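Local coordinates for protein L-hydantoinase (Arthrobacter aurescens, PDB 1GKR) that hydrolyses the cyclic amide bond of hydantoins with two zinc ions per subunit, preferring aryl to alkyl derivatives, with a stereoselectivity that depends on the substrate, at residues A[94-97]-A[98-102]; A[183-187]-A[188-192]; A[261-264]-A[265-269]; A[287-290]-A[291-295]. All coordinates share one frame; numbering follows the deposited sequence.

Interaction 1. Residues A[94-97]-A[98-102]; sequences PITF and PPTTT
The Phe97 ring lies against the two prolines that follow it. Pro98 CA sits over one face, 3.8 Å from the ring centroid and 22° off the ring normal, a CH-pi contact that accompanies the cis peptide bond before Pro98. Pro99 approaches the same ring obliquely, its CD 3.9 Å from Phe97 CD1, the two side chains lying side by side and pointing the same way. Further back, the chain returns on itself: Thr100 N donates to Pro94 O over 3.3 Å in a fairly straight bond (163°), while Pro94 CB packs on Thr100 CB. Thr96 packs within this turn through its methyl. Its OG1 stands anti to the backbone N (chi1 177°) and bonds to Ile64 O, which leaves CG2 to meet Pro98 O at 3.3 Å and Thr100 OG1 at 3.7 Å. Thr100 is itself the centre of an inverse gamma turn, and its side chain also touches Phe106 and Lys109 of helix 103-116. This compact reversal, with a cis proline at its apex, is a strand-to-helix loop of the TIM-barrel amidohydrolase fold; the side chain of Pro94, at its start, is about 6 Å from that of His62, a zinc ligand.

Interaction 2. Residues A[183-187]-A[188-192]; sequences HAENE and TIIQA. With ZN (zinc ion), chain E.
Asn186 carries the junction with Ile189, Ile190 and Thr188 at the start of helix 187-199. From the backbone its CB lies 4.0 Å from Ile189 CD1, and CG, anti to the backbone N (chi1 -168°), rests on the same methyl as the two side chains cross at about a right angle. That torsion brings OD1 over the helix end, where it accepts the Ile189 N-H at 3.1 Å; the donor stands 41° above the carbonyl plane and not on a lone pair. The other branch, ND2, also touches Ile189 CD1 but spends its hydrogens outside, on Glu219 and on Asp163 of the second subunit. The main-chain oxygen of Asn186 begins the helical ladder by accepting from Ile190 N at 3.1 Å, nearly in line with the carbonyl, and Glu187 O continues it with Gln191 N.

One residue earlier, Glu185 meets Ile190: OE2 is 3.8 Å from the CD1 methyl and is also held by Gln212 and Gln216. Its OE1 reaches the other way and receives His183 NE2 at 2.8 Å on the anti lone pair, almost in the imidazole plane. The other ring nitrogen, His183 ND1, binds zinc at 2.0 Å, with His239 as another ligand of the same ion. Glu185 thus acts as a second-shell residue that probably helps to fix the rotation of a metal-binding ring. Together these bonds make an asparagine N-cap three residues after a ligand of the binuclear zinc site of the amidohydrolase barrel.

Interaction 3. Residues A[261-264]-A[265-269]; sequences CESG and PQYLN
The end of barrel strand 259-263 turns straight into the short helix 265-268, with Gly264 as its N-cap residue. Gly264 O accepts from Tyr267 N at 2.9 Å, the donor standing 43° above the carbonyl plane, and more weakly from Leu268 N. The Tyr267 ring turns an edge to Gly264 N, which lies near the ring plane 4.0 Å from CD2. Ser263 OG packs on Tyr267 CB at 3.8 Å while bonding to Val240 O. Gln266 bends at chi2 (84°) and turns back toward Gly264, though the modelled position of its amide is doubtful; the Gln266 side chain lies about 4 Å from that of the zinc ligand Asp312. With an alanine here the chain beyond CB is gone, and Asp312 would probably lose a neighbour on that side. At the other helix end, Asn269 gives both its backbone N and its ND2 to Pro265 O, each at 2.9 Å. Tyr267 rests on His239 and bonds through OH to Pro286 O. Leu268 touches both helix 291-303 and helix 341-350, and strand 259-263 runs parallel to its neighbours 234-237 and 308-309.

Interaction 4. Residues A[287-290]-A[291-295]; sequences PVRS and AEMNI
Ser290 and Met293 dominate this helix start, and the hydroxyl of the first supports the backbone of the second. Ser290 OG accepts from Met293 N at 3.2 Å with the N-H pointing almost straight at it (167°), the side-chain bond of an N-cap. It gets there because chi1 (87°) places OG between the backbone N and the carbonyl carbon, facing the first turn. The main-chain Ser290 O accepts from Asn294 N at 2.9 Å in the carbonyl plane, so one residue starts the helix with both its oxygens. With an alanine in place of Ser290, the Met293 N-H would probably lose its capping partner and the first turn would be more prone to fray.

Met293 also packs on its capping residue, CG lying 3.4 Å from Ser290 OG. Its sulfur then reaches back along Arg289, with SD 3.8 Å from Arg289 CG, the two side chains side by side and pointing the same way. Beyond that point Arg289 bends away: Pro287 CD lies 3.5 Å above one face of its guanidinium, offset toward the rim, and the nitrogens form salt bridges to Glu209 and Glu217 and a hydrogen bond to Ser241. Helix 291-303 begins with Met293 against Pro243 and Asp244 of helix 243-254 and Ala291 beside the loop residues Thr271 and Asp273. In the loop before it, Pro287 rests on helix 205-211.

In the fold
Along the chain the four contacts follow in series, each a place where the amidohydrolase barrel changes from strand or loop to helix. Interactions 1 and 2 follow strands 87-92 and 179-182, interaction 3 spans the end of strand 259-263, and interaction 4 opens helix 291-303. The closest pair is 3 and 4, with centres 10 Å apart, where Tyr267 CE1 meets Pro287 O at 3.6 Å. Interaction 2 reaches interaction 4 through Glu185 and Pro287, though their centres are 20 Å apart. Interaction 1 stands separate, its centre 22 Å or more from the others, with Pro94 near the zinc ligand His62. Interaction 2 supplies the ligand His183; side chains of interactions 1 and 3 come about 8 and 7 Å from a zinc ion, and interaction 4 lies farther out.

Interaction 1. Residues A[94-97]-A[98-102]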
ATOM      1  N   PRO A  94      10.461  -2.397 -34.951  1.00 13.36           N
ATOM      2  CA  PRO A  94      11.470  -1.794 -35.815  1.00 12.96           C
ATOM      3  C   PRO A  94      12.858  -2.376 -35.678  1.00 14.23           C
ATOM      4  O   PRO A  94      13.826  -1.720 -36.033  1.00 15.53           O
ATOM      5  CB  PRO A  94      11.423  -0.345 -35.386  1.00 11.72           C
ATOM      6  CG  PRO A  94      11.324  -0.491 -33.890  1.00  9.63           C
ATOM      7  CD  PRO A  94      10.394  -1.683 -33.665  1.00 11.35           C
ATOM      8  N   ILE A  95      12.964  -3.590 -35.152  1.00 15.79           N
ATOM      9  CA  ILE A  95      14.273  -4.215 -34.990  1.00 17.34           C
ATOM     10  C   ILE A  95      14.578  -4.970 -36.271  1.00 18.47           C
ATOM     11  O   ILE A  95      14.067  -6.072 -36.488  1.00 20.05           O
ATOM     12  CB  ILE A  95      14.310  -5.265 -33.866  1.00 17.48           C
ATOM     13  CG1 ILE A  95      13.635  -4.744 -32.596  1.00 18.75           C
ATOM     14  CG2 ILE A  95      15.747  -5.662 -33.610  1.00 15.91           C
ATOM     15  CD1 ILE A  95      14.468  -3.857 -31.759  1.00 20.55           C
ATOM     16  N   THR A  96      15.411  -4.385 -37.114  1.00 17.75           N
ATOM     17  CA  THR A  96      15.777  -5.013 -38.373  1.00 20.44           C
ATOM     18  C   THR A  96      16.935  -4.217 -38.936  1.00 21.01           C
ATOM     19  O   THR A  96      17.420  -3.300 -38.283  1.00 18.80           O
ATOM     20  CB  THR A  96      14.575  -5.001 -39.384  1.00 19.80           C
ATOM     21  OG1 THR A  96      14.996  -5.565 -40.626  1.00 19.66           O
ATOM     22  CG2 THR A  96      14.077  -3.597 -39.639  1.00 14.49           C
ATOM     23  N   PHE A  97      17.408  -4.580 -40.122  1.00 23.64           N
ATOM     24  CA  PHE A  97      18.476  -3.806 -40.723  1.00 23.78           C
ATOM     25  C   PHE A  97      18.139  -3.490 -42.159  1.00 23.03           C
ATOM     26  O   PHE A  97      17.841  -4.389 -42.947  1.00 24.20           O
ATOM     27  CB  PHE A  97      19.816  -4.517 -40.695  1.00 26.68           C
ATOM     28  CG  PHE A  97      20.952  -3.615 -41.076  1.00 33.90           C
ATOM     29  CD1 PHE A  97      21.533  -2.768 -40.130  1.00 37.53           C
ATOM     30  CD2 PHE A  97      21.384  -3.533 -42.401  1.00 36.69           C
ATOM     31  CE1 PHE A  97      22.525  -1.846 -40.499  1.00 36.89           C
ATOM     32  CE2 PHE A  97      22.371  -2.620 -42.784  1.00 36.11           C
ATOM     33  CZ  PHE A  97      22.942  -1.774 -41.831  1.00 38.25           C
ATOM     34  N   PRO A  98      18.153  -2.198 -42.512  1.00 21.47           N
ATOM     35  CA  PRO A  98      18.473  -1.120 -41.573  1.00 20.27           C
ATOM     36  C   PRO A  98      17.380  -0.944 -40.513  1.00 19.79           C
ATOM     37  O   PRO A  98      16.218  -1.287 -40.736  1.00 19.98           O
ATOM     38  CB  PRO A  98      18.595   0.092 -42.483  1.00 19.12           C
ATOM     39  CG  PRO A  98      17.581  -0.196 -43.535  1.00 20.71           C
ATOM     40  CD  PRO A  98      17.814  -1.657 -43.838  1.00 19.53           C
ATOM     41  N   PRO A  99      17.740  -0.402 -39.345  1.00 18.88           N
ATOM     42  CA  PRO A  99      16.815  -0.171 -38.236  1.00 18.27           C
ATOM     43  C   PRO A  99      15.740   0.808 -38.647  1.00 17.93           C
ATOM     44  O   PRO A  99      16.040   1.800 -39.298  1.00 18.86           O
ATOM     45  CB  PRO A  99      17.708   0.430 -37.159  1.00 17.73           C
ATOM     46  CG  PRO A  99      19.050  -0.084 -37.496  1.00 19.45           C
ATOM     47  CD  PRO A  99      19.086   0.052 -38.982  1.00 18.91           C
ATOM     48  N   THR A 100      14.496   0.546 -38.265  1.00 17.40           N
ATOM     49  CA  THR A 100      13.430   1.468 -38.618  1.00 17.57           C
ATOM     50  C   THR A 100      13.449   2.630 -37.619  1.00 17.68           C
ATOM     51  O   THR A 100      12.513   2.815 -36.849  1.00 18.84           O
ATOM     52  CB  THR A 100      12.059   0.778 -38.590  1.00 14.81           C
ATOM     53  OG1 THR A 100      12.147  -0.499 -39.236  1.00 13.28           O
ATOM     54  CG2 THR A 100      11.041   1.633 -39.326  1.00 12.80           C
ATOM     55  N   THR A 101      14.528   3.410 -37.647  1.00 16.13           N
ATOM     56  CA  THR A 101      14.701   4.540 -36.745  1.00 16.98           C
ATOM     57  C   THR A 101      14.781   5.864 -37.480  1.00 18.37           C
ATOM     58  O   THR A 101      15.170   6.884 -36.900  1.00 18.89           O
ATOM     59  CB  THR A 101      15.981   4.392 -35.954  1.00 15.70           C
ATOM     60  OG1 THR A 101      17.044   4.116 -36.868  1.00 19.10           O
ATOM     61  CG2 THR A 101      15.868   3.262 -34.950  1.00 11.82           C
ATOM     62  N   THR A 102      14.384   5.846 -38.747  1.00 19.58           N
ATOM     63  CA  THR A 102      14.422   7.024 -39.601  1.00 20.18           C
ATOM     64  C   THR A 102      13.201   7.141 -40.480  1.00 21.41           C
ATOM     65  O   THR A 102      12.609   6.134 -40.853  1.00 24.42           O
ATOM     66  CB  THR A 102      15.607   6.941 -40.518  1.00 22.25           C
ATOM     67  OG1 THR A 102      16.787   7.206 -39.763  1.00 21.98           O
ATOM     68  CG2 THR A 102      15.468   7.925 -41.660  1.00 26.66           C
TER

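Interaction 2. Residues A[183-187]-A[188-192]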
ATOM      1  N   HIS A 183      11.062  -2.790 -23.690  1.00  8.44           N
ATOM      2  CA  HIS A 183      11.508  -4.109 -23.272  1.00 10.01           C
ATOM      3  C   HIS A 183      12.138  -3.749 -21.928  1.00 12.09           C
ATOM      4  O   HIS A 183      13.177  -3.079 -21.878  1.00 12.23           O
ATOM      5  CB  HIS A 183      12.574  -4.654 -24.228  1.00  8.50           C
ATOM      6  CG  HIS A 183      13.167  -5.957 -23.786  1.00  8.46           C
ATOM      7  ND1 HIS A 183      13.029  -7.123 -24.512  1.00  3.05           N
ATOM      8  CD2 HIS A 183      13.890  -6.279 -22.683  1.00  3.65           C
ATOM      9  CE1 HIS A 183      13.641  -8.108 -23.878  1.00  6.56           C
ATOM     10  NE2 HIS A 183      14.170  -7.624 -22.764  1.00  8.60           N
ATOM     11  N   ALA A 184      11.516  -4.161 -20.834  1.00 11.42           N
ATOM     12  CA  ALA A 184      12.060  -3.782 -19.542  1.00 10.99           C
ATOM     13  C   ALA A 184      12.897  -4.790 -18.788  1.00 10.94           C
ATOM     14  O   ALA A 184      12.371  -5.710 -18.169  1.00 11.73           O
ATOM     15  CB  ALA A 184      10.942  -3.277 -18.637  1.00  8.53           C
ATOM     16  N   GLU A 185      14.211  -4.601 -18.844  1.00 12.13           N
ATOM     17  CA  GLU A 185      15.154  -5.428 -18.097  1.00 13.83           C
ATOM     18  C   GLU A 185      16.310  -4.524 -17.734  1.00 12.91           C
ATOM     19  O   GLU A 185      16.449  -3.444 -18.293  1.00 13.77           O
ATOM     20  CB  GLU A 185      15.648  -6.616 -18.913  1.00 14.99           C
ATOM     21  CG  GLU A 185      14.595  -7.691 -19.081  1.00 14.84           C
ATOM     22  CD  GLU A 185      15.177  -8.999 -19.541  1.00 14.99           C
ATOM     23  OE1 GLU A 185      15.352  -9.186 -20.769  1.00 16.38           O
ATOM     24  OE2 GLU A 185      15.474  -9.829 -18.659  1.00 11.67           O
ATOM     25  N   ASN A 186      17.128  -4.937 -16.779  1.00 13.67           N
ATOM     26  CA  ASN A 186      18.259  -4.109 -16.399  1.00 14.04           C
ATOM     27  C   ASN A 186      19.516  -4.649 -17.084  1.00 15.24           C
ATOM     28  O   ASN A 186      20.079  -5.669 -16.681  1.00 12.07           O
ATOM     29  CB  ASN A 186      18.439  -4.103 -14.886  1.00 13.79           C
ATOM     30  CG  ASN A 186      19.413  -3.050 -14.445  1.00 15.14           C
ATOM     31  OD1 ASN A 186      20.554  -3.024 -14.901  1.00 17.14           O
ATOM     32  ND2 ASN A 186      18.971  -2.160 -13.568  1.00 14.56           N
ATOM     33  N   GLU A 187      19.935  -3.953 -18.133  1.00 16.84           N
ATOM     34  CA  GLU A 187      21.097  -4.348 -18.921  1.00 20.25           C
ATOM     35  C   GLU A 187      22.347  -4.641 -18.111  1.00 17.87           C
ATOM     36  O   GLU A 187      22.963  -5.695 -18.230  1.00 17.95           O
ATOM     37  CB  GLU A 187      21.407  -3.256 -19.937  1.00 24.74           C
ATOM     38  CG  GLU A 187      22.684  -3.477 -20.687  1.00 34.62           C
ATOM     39  CD  GLU A 187      22.559  -3.093 -22.143  1.00 44.35           C
ATOM     40  OE1 GLU A 187      21.906  -3.848 -22.906  1.00 46.61           O
ATOM     41  OE2 GLU A 187      23.104  -2.029 -22.523  1.00 51.06           O
ATOM     42  N   THR A 188      22.703  -3.680 -17.283  1.00 16.86           N
ATOM     43  CA  THR A 188      23.884  -3.741 -16.454  1.00 15.26           C
ATOM     44  C   THR A 188      23.943  -4.851 -15.419  1.00 14.16           C
ATOM     45  O   THR A 188      25.015  -5.380 -15.143  1.00 13.01           O
ATOM     46  CB  THR A 188      24.058  -2.384 -15.797  1.00 15.98           C
ATOM     47  OG1 THR A 188      25.014  -1.638 -16.541  1.00 16.19           O
ATOM     48  CG2 THR A 188      24.493  -2.506 -14.405  1.00 15.96           C
ATOM     49  N   ILE A 189      22.798  -5.190 -14.837  1.00 14.38           N
ATOM     50  CA  ILE A 189      22.743  -6.250 -13.837  1.00 12.52           C
ATOM     51  C   ILE A 189      22.841  -7.587 -14.542  1.00 13.32           C
ATOM     52  O   ILE A 189      23.495  -8.507 -14.057  1.00 14.11           O
ATOM     53  CB  ILE A 189      21.439  -6.178 -13.026  1.00 11.42           C
ATOM     54  CG1 ILE A 189      21.533  -5.013 -12.034  1.00 10.71           C
ATOM     55  CG2 ILE A 189      21.178  -7.507 -12.308  1.00  6.89           C
ATOM     56  CD1 ILE A 189      20.222  -4.650 -11.391  1.00  7.51           C
ATOM     57  N   ILE A 190      22.201  -7.690 -15.699  1.00 15.16           N
ATOM     58  CA  ILE A 190      22.260  -8.921 -16.459  1.00 15.67           C
ATOM     59  C   ILE A 190      23.716  -9.217 -16.794  1.00 19.58           C
ATOM     60  O   ILE A 190      24.168 -10.350 -16.647  1.00 22.29           O
ATOM     61  CB  ILE A 190      21.437  -8.824 -17.738  1.00 12.55           C
ATOM     62  CG1 ILE A 190      19.960  -8.764 -17.373  1.00 14.40           C
ATOM     63  CG2 ILE A 190      21.694 -10.027 -18.616  1.00 10.17           C
ATOM     64  CD1 ILE A 190      19.037  -8.628 -18.554  1.00 14.54           C
ATOM     65  N   GLN A 191      24.460  -8.204 -17.227  1.00 21.16           N
ATOM     66  CA  GLN A 191      25.867  -8.412 -17.549  1.00 23.53           C
ATOM     67  C   GLN A 191      26.638  -8.918 -16.340  1.00 24.28           C
ATOM     68  O   GLN A 191      27.393  -9.886 -16.443  1.00 26.57           O
ATOM     69  CB  GLN A 191      26.512  -7.118 -18.016  1.00 27.71           C
ATOM     70  CG  GLN A 191      26.041  -6.631 -19.357  1.00 34.85           C
ATOM     71  CD  GLN A 191      26.682  -5.309 -19.733  1.00 40.93           C
ATOM     72  OE1 GLN A 191      26.258  -4.654 -20.686  1.00 44.06           O
ATOM     73  NE2 GLN A 191      27.713  -4.906 -18.983  1.00 44.32           N
ATOM     74  N   ALA A 192      26.453  -8.263 -15.196  1.00 21.22           N
ATOM     75  CA  ALA A 192      27.151  -8.668 -13.982  1.00 20.96           C
ATOM     76  C   ALA A 192      26.816 -10.104 -13.617  1.00 21.89           C
ATOM     77  O   ALA A 192      27.709 -10.906 -13.334  1.00 24.62           O
ATOM     78  CB  ALA A 192      26.799  -7.743 -12.830  1.00 18.54           C
TER
HETATM   79 ZN    ZN E1452      11.978  -7.825 -26.124  1.00 19.27          ZN

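Interaction 3. Residues A[261-264]-A[265-269]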
ATOM      1  N   CYS A 261      -0.140  -3.831 -19.406  1.00 11.55           N
ATOM      2  CA  CYS A 261       0.700  -5.007 -19.371  1.00 10.51           C
ATOM      3  C   CYS A 261       0.483  -6.002 -20.503  1.00 10.38           C
ATOM      4  O   CYS A 261      -0.642  -6.414 -20.798  1.00 10.54           O
ATOM      5  CB  CYS A 261       0.504  -5.695 -18.042  1.00  7.20           C
ATOM      6  SG  CYS A 261       1.378  -7.200 -17.941  1.00 17.14           S
ATOM      7  N   GLU A 262       1.575  -6.382 -21.144  1.00  9.77           N
ATOM      8  CA  GLU A 262       1.501  -7.354 -22.217  1.00 10.69           C
ATOM      9  C   GLU A 262       2.249  -8.608 -21.814  1.00 11.19           C
ATOM     10  O   GLU A 262       3.293  -8.532 -21.164  1.00 13.34           O
ATOM     11  CB  GLU A 262       2.153  -6.833 -23.501  1.00 10.26           C
ATOM     12  CG  GLU A 262       2.122  -7.861 -24.637  1.00  9.90           C
ATOM     13  CD  GLU A 262       3.245  -7.704 -25.644  1.00 11.77           C
ATOM     14  OE1 GLU A 262       4.417  -8.010 -25.332  1.00 14.63           O
ATOM     15  OE2 GLU A 262       2.956  -7.273 -26.767  1.00 13.35           O
ATOM     16  N   SER A 263       1.696  -9.762 -22.163  1.00  9.23           N
ATOM     17  CA  SER A 263       2.402 -11.007 -21.932  1.00 10.31           C
ATOM     18  C   SER A 263       2.117 -11.810 -23.181  1.00 11.72           C
ATOM     19  O   SER A 263       1.499 -11.296 -24.108  1.00 13.50           O
ATOM     20  CB  SER A 263       1.917 -11.740 -20.700  1.00 11.32           C
ATOM     21  OG  SER A 263       2.828 -12.784 -20.419  1.00  7.32           O
ATOM     22  N   GLY A 264       2.553 -13.058 -23.235  1.00 10.91           N
ATOM     23  CA  GLY A 264       2.311 -13.811 -24.447  1.00 10.12           C
ATOM     24  C   GLY A 264       2.212 -15.294 -24.236  1.00 12.37           C
ATOM     25  O   GLY A 264       2.601 -15.816 -23.187  1.00 14.82           O
ATOM     26  N   PRO A 265       1.713 -16.012 -25.245  1.00 12.38           N
ATOM     27  CA  PRO A 265       1.562 -17.462 -25.144  1.00 10.90           C
ATOM     28  C   PRO A 265       2.811 -18.235 -24.746  1.00 12.18           C
ATOM     29  O   PRO A 265       2.695 -19.325 -24.207  1.00 14.67           O
ATOM     30  CB  PRO A 265       0.996 -17.853 -26.510  1.00 10.53           C
ATOM     31  CG  PRO A 265       1.410 -16.740 -27.416  1.00 12.86           C
ATOM     32  CD  PRO A 265       1.310 -15.511 -26.569  1.00 11.01           C
ATOM     33  N   GLN A 266       3.998 -17.683 -24.983  1.00 14.25           N
ATOM     34  CA  GLN A 266       5.237 -18.379 -24.599  1.00 16.71           C
ATOM     35  C   GLN A 266       5.381 -18.448 -23.089  1.00 16.64           C
ATOM     36  O   GLN A 266       5.937 -19.404 -22.553  1.00 18.54           O
ATOM     37  CB  GLN A 266       6.491 -17.664 -25.110  1.00 16.05           C
ATOM     38  CG  GLN A 266       6.274 -16.785 -26.283  1.00 22.25           C
ATOM     39  CD  GLN A 266       5.793 -15.421 -25.890  1.00 21.41           C
ATOM     40  OE1 GLN A 266       6.583 -14.497 -25.733  1.00 22.76           O
ATOM     41  NE2 GLN A 266       4.487 -15.287 -25.718  1.00 24.77           N
ATOM     42  N   TYR A 267       4.908 -17.412 -22.409  1.00 15.02           N
ATOM     43  CA  TYR A 267       5.022 -17.349 -20.966  1.00 14.62           C
ATOM     44  C   TYR A 267       3.904 -18.087 -20.264  1.00 15.63           C
ATOM     45  O   TYR A 267       4.075 -18.526 -19.128  1.00 16.68           O
ATOM     46  CB  TYR A 267       5.061 -15.891 -20.520  1.00 14.26           C
ATOM     47  CG  TYR A 267       6.271 -15.171 -21.039  1.00 13.25           C
ATOM     48  CD1 TYR A 267       7.546 -15.496 -20.577  1.00 14.06           C
ATOM     49  CD2 TYR A 267       6.155 -14.197 -22.031  1.00 12.03           C
ATOM     50  CE1 TYR A 267       8.679 -14.871 -21.088  1.00 13.28           C
ATOM     51  CE2 TYR A 267       7.281 -13.563 -22.555  1.00 10.37           C
ATOM     52  CZ  TYR A 267       8.539 -13.904 -22.079  1.00 13.72           C
ATOM     53  OH  TYR A 267       9.660 -13.289 -22.594  1.00 13.24           O
ATOM     54  N   LEU A 268       2.766 -18.228 -20.935  1.00 16.16           N
ATOM     55  CA  LEU A 268       1.625 -18.925 -20.343  1.00 17.09           C
ATOM     56  C   LEU A 268       1.649 -20.430 -20.599  1.00 18.61           C
ATOM     57  O   LEU A 268       1.271 -21.211 -19.728  1.00 18.47           O
ATOM     58  CB  LEU A 268       0.311 -18.349 -20.879  1.00 15.22           C
ATOM     59  CG  LEU A 268       0.010 -16.906 -20.472  1.00 14.00           C
ATOM     60  CD1 LEU A 268      -1.196 -16.395 -21.218  1.00 15.44           C
ATOM     61  CD2 LEU A 268      -0.233 -16.845 -18.995  1.00 14.10           C
ATOM     62  N   ASN A 269       2.117 -20.827 -21.781  1.00 17.68           N
ATOM     63  CA  ASN A 269       2.154 -22.232 -22.170  1.00 16.74           C
ATOM     64  C   ASN A 269       3.478 -22.965 -22.033  1.00 17.05           C
ATOM     65  O   ASN A 269       3.600 -24.100 -22.490  1.00 17.38           O
ATOM     66  CB  ASN A 269       1.653 -22.363 -23.602  1.00 14.71           C
ATOM     67  CG  ASN A 269       0.242 -21.861 -23.753  1.00 18.30           C
ATOM     68  OD1 ASN A 269      -0.708 -22.528 -23.347  1.00 20.07           O
ATOM     69  ND2 ASN A 269       0.090 -20.666 -24.317  1.00 19.33           N
TER

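Interaction 4. Residues A[287-290]-A[291-295]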
ATOM      1  N   PRO A 287      13.281 -14.322 -19.708  1.00 16.87           N
ATOM      2  CA  PRO A 287      13.207 -15.782 -19.603  1.00 15.65           C
ATOM      3  C   PRO A 287      11.828 -16.285 -19.197  1.00 17.87           C
ATOM      4  O   PRO A 287      11.058 -15.573 -18.535  1.00 17.76           O
ATOM      5  CB  PRO A 287      14.238 -16.103 -18.527  1.00 14.16           C
ATOM      6  CG  PRO A 287      15.174 -14.942 -18.562  1.00 14.06           C
ATOM      7  CD  PRO A 287      14.249 -13.783 -18.740  1.00 13.66           C
ATOM      8  N   VAL A 288      11.516 -17.512 -19.603  1.00 17.87           N
ATOM      9  CA  VAL A 288      10.262 -18.133 -19.216  1.00 16.32           C
ATOM     10  C   VAL A 288      10.486 -18.421 -17.741  1.00 17.15           C
ATOM     11  O   VAL A 288      11.592 -18.775 -17.334  1.00 16.24           O
ATOM     12  CB  VAL A 288      10.034 -19.437 -19.966  1.00 16.13           C
ATOM     13  CG1 VAL A 288       8.869 -20.189 -19.370  1.00 15.81           C
ATOM     14  CG2 VAL A 288       9.760 -19.133 -21.418  1.00 15.90           C
ATOM     15  N   ARG A 289       9.451 -18.253 -16.933  1.00 16.86           N
ATOM     16  CA  ARG A 289       9.592 -18.462 -15.505  1.00 18.22           C
ATOM     17  C   ARG A 289       9.122 -19.816 -14.965  1.00 19.64           C
ATOM     18  O   ARG A 289       8.765 -20.719 -15.721  1.00 20.52           O
ATOM     19  CB  ARG A 289       8.894 -17.323 -14.773  1.00 18.17           C
ATOM     20  CG  ARG A 289       9.830 -16.206 -14.338  1.00 21.18           C
ATOM     21  CD  ARG A 289      10.508 -15.429 -15.454  1.00 17.87           C
ATOM     22  NE  ARG A 289      11.908 -15.203 -15.091  1.00 20.36           N
ATOM     23  CZ  ARG A 289      12.581 -14.066 -15.261  1.00 20.19           C
ATOM     24  NH1 ARG A 289      12.005 -13.003 -15.796  1.00 18.33           N
ATOM     25  NH2 ARG A 289      13.851 -13.998 -14.900  1.00 20.10           N
ATOM     26  N   SER A 290       9.117 -19.944 -13.643  1.00 21.51           N
ATOM     27  CA  SER A 290       8.736 -21.193 -12.977  1.00 23.36           C
ATOM     28  C   SER A 290       7.274 -21.620 -13.072  1.00 23.88           C
ATOM     29  O   SER A 290       6.377 -20.803 -13.307  1.00 24.04           O
ATOM     30  CB  SER A 290       9.104 -21.132 -11.496  1.00 22.31           C
ATOM     31  OG  SER A 290       8.056 -20.537 -10.756  1.00 22.36           O
ATOM     32  N   ALA A 291       7.051 -22.915 -12.840  1.00 24.65           N
ATOM     33  CA  ALA A 291       5.712 -23.502 -12.877  1.00 24.06           C
ATOM     34  C   ALA A 291       4.792 -22.824 -11.871  1.00 22.92           C
ATOM     35  O   ALA A 291       3.620 -22.594 -12.152  1.00 20.53           O
ATOM     36  CB  ALA A 291       5.790 -24.994 -12.587  1.00 23.95           C
ATOM     37  N   GLU A 292       5.330 -22.513 -10.697  1.00 24.50           N
ATOM     38  CA  GLU A 292       4.550 -21.853  -9.666  1.00 28.48           C
ATOM     39  C   GLU A 292       4.071 -20.504 -10.146  1.00 26.50           C
ATOM     40  O   GLU A 292       2.906 -20.160  -9.952  1.00 27.37           O
ATOM     41  CB  GLU A 292       5.381 -21.648  -8.421  1.00 34.93           C
ATOM     42  CG  GLU A 292       5.991 -22.908  -7.904  1.00 51.69           C
ATOM     43  CD  GLU A 292       6.901 -22.628  -6.729  1.00 64.72           C
ATOM     44  OE1 GLU A 292       6.407 -22.053  -5.720  1.00 68.90           O
ATOM     45  OE2 GLU A 292       8.107 -22.973  -6.818  1.00 70.91           O
ATOM     46  N   MET A 293       4.963 -19.733 -10.769  1.00 23.71           N
ATOM     47  CA  MET A 293       4.580 -18.416 -11.258  1.00 22.17           C
ATOM     48  C   MET A 293       3.598 -18.556 -12.397  1.00 22.05           C
ATOM     49  O   MET A 293       2.699 -17.720 -12.570  1.00 22.00           O
ATOM     50  CB  MET A 293       5.802 -17.630 -11.707  1.00 19.88           C
ATOM     51  CG  MET A 293       6.745 -17.373 -10.572  1.00 22.74           C
ATOM     52  SD  MET A 293       8.146 -16.353 -10.966  1.00 25.68           S
ATOM     53  CE  MET A 293       7.641 -14.769 -10.169  1.00 29.21           C
ATOM     54  N   ASN A 294       3.762 -19.627 -13.166  1.00 19.68           N
ATOM     55  CA  ASN A 294       2.879 -19.887 -14.286  1.00 19.01           C
ATOM     56  C   ASN A 294       1.405 -19.953 -13.833  1.00 20.28           C
ATOM     57  O   ASN A 294       0.522 -19.404 -14.487  1.00 21.65           O
ATOM     58  CB  ASN A 294       3.272 -21.188 -14.975  1.00 14.92           C
ATOM     59  CG  ASN A 294       2.461 -21.442 -16.213  1.00 17.23           C
ATOM     60  OD1 ASN A 294       2.816 -20.995 -17.298  1.00 21.54           O
ATOM     61  ND2 ASN A 294       1.337 -22.138 -16.058  1.00 18.85           N
ATOM     62  N   ILE A 295       1.136 -20.624 -12.719  1.00 19.62           N
ATOM     63  CA  ILE A 295      -0.234 -20.711 -12.216  1.00 19.76           C
ATOM     64  C   ILE A 295      -0.806 -19.314 -11.991  1.00 18.89           C
ATOM     65  O   ILE A 295      -1.898 -19.004 -12.461  1.00 20.18           O
ATOM     66  CB  ILE A 295      -0.285 -21.484 -10.885  1.00 21.45           C
ATOM     67  CG1 ILE A 295       0.059 -22.949 -11.132  1.00 22.42           C
ATOM     68  CG2 ILE A 295      -1.655 -21.385 -10.273  1.00 18.28           C
ATOM     69  CD1 ILE A 295       0.517 -23.645  -9.891  1.00 24.33           C
TER